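Local coordinates for muconolactone isomerase-like protein (Thermus thermophilus, PDB 1VDH) that catalyses the peroxide-dependent decarboxylation of Fe-coproporphyrin III to heme b, the last step of coproporphyrin-dependent heme synthesis, as a homopentamer, at residues A[94-97]-A[98-101]; A[237-240]-A[241-244]. All coordinates share one frame; numbering follows the deposited sequence.

Interaction 1. Residues A[94-97]-A[98-101]; sequences SRSA and FARY
S96 meets A99 in an ST motif, where the chain leaves helix 83-95 and makes a short 3-10 turn before entering strand 102-116 of the chlorite dismutase fold. The hydroxyl oxygen S96 OG takes the N-H of A99 N at 3.3 Å, while S96 O lies 3.1 Å from the same A99 N in a weaker, more bent bond. With OG lodged between its own backbone N and carbonyl carbon (chi1 73°), the serine side chain folds back toward the turn; its hydroxyl also bonds to L93 O, which ties the end of the helix to the 3-10 segment. A serine suits this spot because one short side chain can both accept from an amide and donate to a carbonyl. Alanine is equally apt at 99, since its methyl group sits close to two backbone oxygens, A99 CB being 3.4 Å from S96 O and 3.5 Å from S94 O.

A97 contributes mainly its carbonyl. R100 N donates to A97 O from above the carbonyl plane rather than along a lone pair, and the aliphatic part of R100 runs past the same oxygen, with R100 CG 3.2 Å from A97 O. The extended arginine then carries its NE alongside the alanine, to 4.1 Å from A97 CB. F98 behaves differently: CG stands anti to the backbone N (chi1 -179°), and this sends its ring away from the turn toward L44 and W29, an edge-to-face partner that Y101 shares. A large ring is well placed there, reaching across to neighbouring helices. The tyrosine ring also approaches the turn obliquely, bringing Y101 CD2 to 3.5 Å from A97 O.

Interaction 2. Residues A[237-240]-A[241-244]; sequences YLDE and EALR
An N-cap and a hydrophobic staple together start helix 240-246, the last helix of the chain. D239 is the cap. Its CG sits between its own N and carbonyl carbon (chi1 56°), which swings the carboxylate over the first turn so that D239 OD1 accepts from A242 N at 2.8 Å, met nearly along the C-O axis. The regular helical bonding begins alongside it, with L243 N donating to D239 O at 3.0 Å in a nearly straight bond (166°), followed by R244 N to E240 O. Aspartate suits the cap because its short arm brings a carboxylate oxygen to an amide of the first turn, ahead of the i-to-i+4 bonding.

The staple pairs the residue before the cap with the fourth of the helix: L238 and L243 cross at about a right angle, and L238 CD1 lies 3.9 Å from L243 CD1. The other branch, L238 CD2, packs directly on the small methyl A242 CB at 3.8 Å. Both leucines also pack on L74 of strand 74-80.

On the polar side, E241 and R244, one turn apart, form a salt bridge with R244 NH2 2.9 Å from E241 OE1, which offers its syn lone pair. A water donates to both E241 OE1 and E240 OE2, linking the two glutamates; E240 also has R52 as a long, weak ion-pair partner. Three acidic side chains thus gather at the positive end of the helix dipole, which probably favours their charged forms, while arginine and water probably ease the repulsion between E240 and E241.

In the fold
Interactions 1 and 2 have centres about 18 Å apart and do not touch, yet both lie beside helix 34-56: residues 94-101 pack on A40, E43 and L44, residues 237-244 on W41 and K45. Interaction 1 closes a helix and leads into a strand; interaction 2 leaves a strand and opens a helix. The first is the more buried and meets a second subunit of the pentamer, where S94, R95 and R100 pack on F26, F30 and S31 of that chain. It relies on a neutral hydroxyl and backbone carbonyls. The second, untouched by other subunits, keeps leucines inward and sets carboxylates, an arginine and water on its exposed side.

Interaction 1. Residues A[94-97]-A[98-101]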
ATOM      1  N   SER A  94     -19.492  15.864   8.715  1.00 11.51           N
ATOM      2  CA  SER A  94     -18.677  16.325   7.599  1.00 12.61           C
ATOM      3  C   SER A  94     -18.996  17.736   7.114  1.00 11.57           C
ATOM      4  O   SER A  94     -18.106  18.434   6.629  1.00  9.82           O
ATOM      5  CB  SER A  94     -18.740  15.329   6.441  1.00 13.01           C
ATOM      6  OG  SER A  94     -17.922  14.198   6.711  1.00 14.33           O
ATOM      7  N   ARG A  95     -20.249  18.163   7.245  1.00 12.14           N
ATOM      8  CA  ARG A  95     -20.602  19.513   6.808  1.00 14.22           C
ATOM      9  C   ARG A  95     -20.432  20.575   7.895  1.00 12.97           C
ATOM     10  O   ARG A  95     -20.564  21.770   7.626  1.00 10.37           O
ATOM     11  CB  ARG A  95     -22.014  19.567   6.211  1.00 19.56           C
ATOM     12  CG  ARG A  95     -23.138  19.232   7.154  1.00 26.66           C
ATOM     13  CD  ARG A  95     -24.492  19.561   6.523  1.00 32.24           C
ATOM     14  NE  ARG A  95     -24.717  18.852   5.264  1.00 36.72           N
ATOM     15  CZ  ARG A  95     -25.543  17.816   5.114  1.00 39.02           C
ATOM     16  NH1 ARG A  95     -26.236  17.350   6.147  1.00 37.74           N
ATOM     17  NH2 ARG A  95     -25.676  17.246   3.922  1.00 40.05           N
ATOM     18  N   SER A  96     -20.106  20.145   9.112  1.00 10.92           N
ATOM     19  CA  SER A  96     -19.913  21.083  10.218  1.00 10.51           C
ATOM     20  C   SER A  96     -18.658  21.928  10.000  1.00 10.79           C
ATOM     21  O   SER A  96     -17.727  21.506   9.308  1.00 10.86           O
ATOM     22  CB  SER A  96     -19.801  20.331  11.551  1.00 10.25           C
ATOM     23  OG  SER A  96     -18.556  19.654  11.657  1.00 11.02           O
ATOM     24  N   ALA A  97     -18.632  23.119  10.595  1.00 10.76           N
ATOM     25  CA  ALA A  97     -17.480  24.008  10.483  1.00 10.48           C
ATOM     26  C   ALA A  97     -16.245  23.353  11.102  1.00 11.14           C
ATOM     27  O   ALA A  97     -15.125  23.526  10.614  1.00 11.07           O
ATOM     28  CB  ALA A  97     -17.770  25.339  11.171  1.00 11.45           C
ATOM     29  N   PHE A  98     -16.457  22.569  12.157  1.00 10.57           N
ATOM     30  CA  PHE A  98     -15.354  21.883  12.825  1.00 10.70           C
ATOM     31  C   PHE A  98     -14.646  20.914  11.873  1.00 11.30           C
ATOM     32  O   PHE A  98     -13.420  20.799  11.901  1.00  9.82           O
ATOM     33  CB  PHE A  98     -15.847  21.137  14.071  1.00 10.14           C
ATOM     34  CG  PHE A  98     -14.749  20.427  14.821  1.00 12.94           C
ATOM     35  CD1 PHE A  98     -13.672  21.140  15.343  1.00 11.82           C
ATOM     36  CD2 PHE A  98     -14.775  19.044  14.977  1.00 10.64           C
ATOM     37  CE1 PHE A  98     -12.632  20.485  16.007  1.00 13.23           C
ATOM     38  CE2 PHE A  98     -13.739  18.380  15.641  1.00 12.98           C
ATOM     39  CZ  PHE A  98     -12.666  19.104  16.154  1.00 11.07           C
ATOM     40  N   ALA A  99     -15.421  20.246  11.019  1.00 10.92           N
ATOM     41  CA  ALA A  99     -14.878  19.292  10.054  1.00 10.46           C
ATOM     42  C   ALA A  99     -13.956  19.938   9.017  1.00 11.97           C
ATOM     43  O   ALA A  99     -13.244  19.237   8.294  1.00 10.85           O
ATOM     44  CB  ALA A  99     -16.002  18.545   9.363  1.00 11.93           C
ATOM     45  N   ARG A 100     -13.989  21.265   8.911  1.00 13.53           N
ATOM     46  CA  ARG A 100     -13.113  21.960   7.970  1.00 13.34           C
ATOM     47  C   ARG A 100     -11.671  21.795   8.449  1.00 12.19           C
ATOM     48  O   ARG A 100     -10.727  21.959   7.680  1.00 11.26           O
ATOM     49  CB  ARG A 100     -13.455  23.454   7.886  1.00 17.32           C
ATOM     50  CG  ARG A 100     -14.878  23.766   7.443  1.00 22.96           C
ATOM     51  CD  ARG A 100     -15.086  25.273   7.273  1.00 27.83           C
ATOM     52  NE  ARG A 100     -16.500  25.653   7.254  1.00 33.40           N
ATOM     53  CZ  ARG A 100     -17.388  25.257   6.343  1.00 36.48           C
ATOM     54  NH1 ARG A 100     -18.649  25.666   6.425  1.00 39.34           N
ATOM     55  NH2 ARG A 100     -17.028  24.458   5.350  1.00 37.39           N
ATOM     56  N   TYR A 101     -11.518  21.469   9.733  1.00 10.39           N
ATOM     57  CA  TYR A 101     -10.207  21.271  10.342  1.00 10.44           C
ATOM     58  C   TYR A 101      -9.905  19.783  10.545  1.00 10.31           C
ATOM     59  O   TYR A 101      -8.965  19.423  11.256  1.00 10.27           O
ATOM     60  CB  TYR A 101     -10.144  22.003  11.687  1.00 12.97           C
ATOM     61  CG  TYR A 101     -10.495  23.469  11.585  1.00 13.27           C
ATOM     62  CD1 TYR A 101      -9.507  24.425  11.354  1.00 14.49           C
ATOM     63  CD2 TYR A 101     -11.817  23.898  11.695  1.00 13.64           C
ATOM     64  CE1 TYR A 101      -9.827  25.776  11.233  1.00 16.79           C
ATOM     65  CE2 TYR A 101     -12.148  25.247  11.573  1.00 16.06           C
ATOM     66  CZ  TYR A 101     -11.147  26.179  11.343  1.00 16.73           C
ATOM     67  OH  TYR A 101     -11.463  27.513  11.221  1.00 19.53           O
TER

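Interaction 2. Residues A[237-240]-A[241-244]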
ATOM      1  N   TYR A 237     -11.963   7.854  26.036  1.00  9.00           N
ATOM      2  CA  TYR A 237     -13.294   8.457  25.968  1.00  8.04           C
ATOM      3  C   TYR A 237     -13.223   9.905  26.442  1.00 10.21           C
ATOM      4  O   TYR A 237     -12.586  10.201  27.453  1.00  8.42           O
ATOM      5  CB  TYR A 237     -14.304   7.677  26.825  1.00 10.71           C
ATOM      6  CG  TYR A 237     -15.691   8.290  26.808  1.00 13.96           C
ATOM      7  CD1 TYR A 237     -16.603   7.966  25.806  1.00 15.49           C
ATOM      8  CD2 TYR A 237     -16.063   9.252  27.751  1.00 16.56           C
ATOM      9  CE1 TYR A 237     -17.849   8.589  25.736  1.00 16.94           C
ATOM     10  CE2 TYR A 237     -17.307   9.884  27.689  1.00 18.41           C
ATOM     11  CZ  TYR A 237     -18.189   9.551  26.678  1.00 18.03           C
ATOM     12  OH  TYR A 237     -19.392  10.207  26.582  1.00 21.97           O
ATOM     13  N   LEU A 238     -13.866  10.800  25.697  1.00  9.77           N
ATOM     14  CA  LEU A 238     -13.881  12.219  26.031  1.00 11.14           C
ATOM     15  C   LEU A 238     -15.292  12.719  26.306  1.00 12.59           C
ATOM     16  O   LEU A 238     -16.170  12.587  25.449  1.00 13.17           O
ATOM     17  CB  LEU A 238     -13.329  13.049  24.862  1.00 10.56           C
ATOM     18  CG  LEU A 238     -11.918  12.821  24.312  1.00 10.55           C
ATOM     19  CD1 LEU A 238     -11.740  13.614  23.024  1.00 10.91           C
ATOM     20  CD2 LEU A 238     -10.880  13.226  25.347  1.00 10.16           C
ATOM     21  N   ASP A 239     -15.533  13.261  27.498  1.00 13.24           N
ATOM     22  CA  ASP A 239     -16.848  13.838  27.769  1.00 15.57           C
ATOM     23  C   ASP A 239     -16.799  15.249  27.176  1.00 15.85           C
ATOM     24  O   ASP A 239     -15.781  15.633  26.586  1.00 14.34           O
ATOM     25  CB  ASP A 239     -17.214  13.838  29.269  1.00 15.83           C
ATOM     26  CG  ASP A 239     -16.189  14.545  30.158  1.00 15.93           C
ATOM     27  OD1 ASP A 239     -15.353  15.335  29.678  1.00 14.46           O
ATOM     28  OD2 ASP A 239     -16.245  14.316  31.383  1.00 18.59           O
ATOM     29  N   GLU A 240     -17.859  16.032  27.346  1.00 15.99           N
ATOM     30  CA  GLU A 240     -17.882  17.376  26.779  1.00 15.91           C
ATOM     31  C   GLU A 240     -16.704  18.260  27.199  1.00 16.28           C
ATOM     32  O   GLU A 240     -16.058  18.883  26.351  1.00 13.94           O
ATOM     33  CB  GLU A 240     -19.207  18.074  27.081  1.00 17.75           C
ATOM     34  CG  GLU A 240     -19.418  19.325  26.238  1.00 20.28           C
ATOM     35  CD  GLU A 240     -20.715  20.041  26.558  1.00 21.93           C
ATOM     36  OE1 GLU A 240     -21.785  19.403  26.482  1.00 25.27           O
ATOM     37  OE2 GLU A 240     -20.658  21.240  26.889  1.00 24.32           O
ATOM     38  N   GLU A 241     -16.410  18.299  28.496  1.00 15.61           N
ATOM     39  CA  GLU A 241     -15.300  19.108  28.999  1.00 17.78           C
ATOM     40  C   GLU A 241     -13.946  18.629  28.489  1.00 15.22           C
ATOM     41  O   GLU A 241     -13.077  19.443  28.183  1.00 15.20           O
ATOM     42  CB  GLU A 241     -15.296  19.141  30.532  1.00 22.55           C
ATOM     43  CG  GLU A 241     -16.398  20.001  31.142  1.00 27.95           C
ATOM     44  CD  GLU A 241     -16.323  21.452  30.696  1.00 31.72           C
ATOM     45  OE1 GLU A 241     -17.280  21.924  30.044  1.00 33.51           O
ATOM     46  OE2 GLU A 241     -15.307  22.120  30.992  1.00 32.98           O
ATOM     47  N   ALA A 242     -13.767  17.310  28.413  1.00 13.91           N
ATOM     48  CA  ALA A 242     -12.517  16.734  27.927  1.00 13.92           C
ATOM     49  C   ALA A 242     -12.281  17.115  26.464  1.00 13.43           C
ATOM     50  O   ALA A 242     -11.169  17.488  26.090  1.00 14.21           O
ATOM     51  CB  ALA A 242     -12.528  15.210  28.090  1.00 14.22           C
ATOM     52  N   LEU A 243     -13.326  17.028  25.642  1.00 13.16           N
ATOM     53  CA  LEU A 243     -13.209  17.387  24.225  1.00 12.84           C
ATOM     54  C   LEU A 243     -12.895  18.874  24.101  1.00 12.91           C
ATOM     55  O   LEU A 243     -12.064  19.281  23.281  1.00 10.91           O
ATOM     56  CB  LEU A 243     -14.496  17.050  23.462  1.00 12.42           C
ATOM     57  CG  LEU A 243     -14.519  17.392  21.965  1.00 11.70           C
ATOM     58  CD1 LEU A 243     -13.322  16.756  21.254  1.00 11.75           C
ATOM     59  CD2 LEU A 243     -15.829  16.916  21.344  1.00  9.95           C
ATOM     60  N   ARG A 244     -13.551  19.680  24.932  1.00 14.44           N
ATOM     61  CA  ARG A 244     -13.322  21.120  24.932  1.00 14.28           C
ATOM     62  C   ARG A 244     -11.864  21.430  25.261  1.00 13.60           C
ATOM     63  O   ARG A 244     -11.225  22.221  24.571  1.00 13.57           O
ATOM     64  CB  ARG A 244     -14.251  21.822  25.932  1.00 17.73           C
ATOM     65  CG  ARG A 244     -13.933  23.302  26.100  1.00 21.29           C
ATOM     66  CD  ARG A 244     -15.152  24.156  26.421  1.00 26.85           C
ATOM     67  NE  ARG A 244     -15.631  23.991  27.787  1.00 28.37           N
ATOM     68  CZ  ARG A 244     -16.030  24.994  28.568  1.00 29.52           C
ATOM     69  NH1 ARG A 244     -16.000  26.247  28.129  1.00 29.80           N
ATOM     70  NH2 ARG A 244     -16.487  24.739  29.784  1.00 29.10           N
TER
HETATM   71  O   HOH W   1     -18.150  22.305  27.471  1.00 33.14           O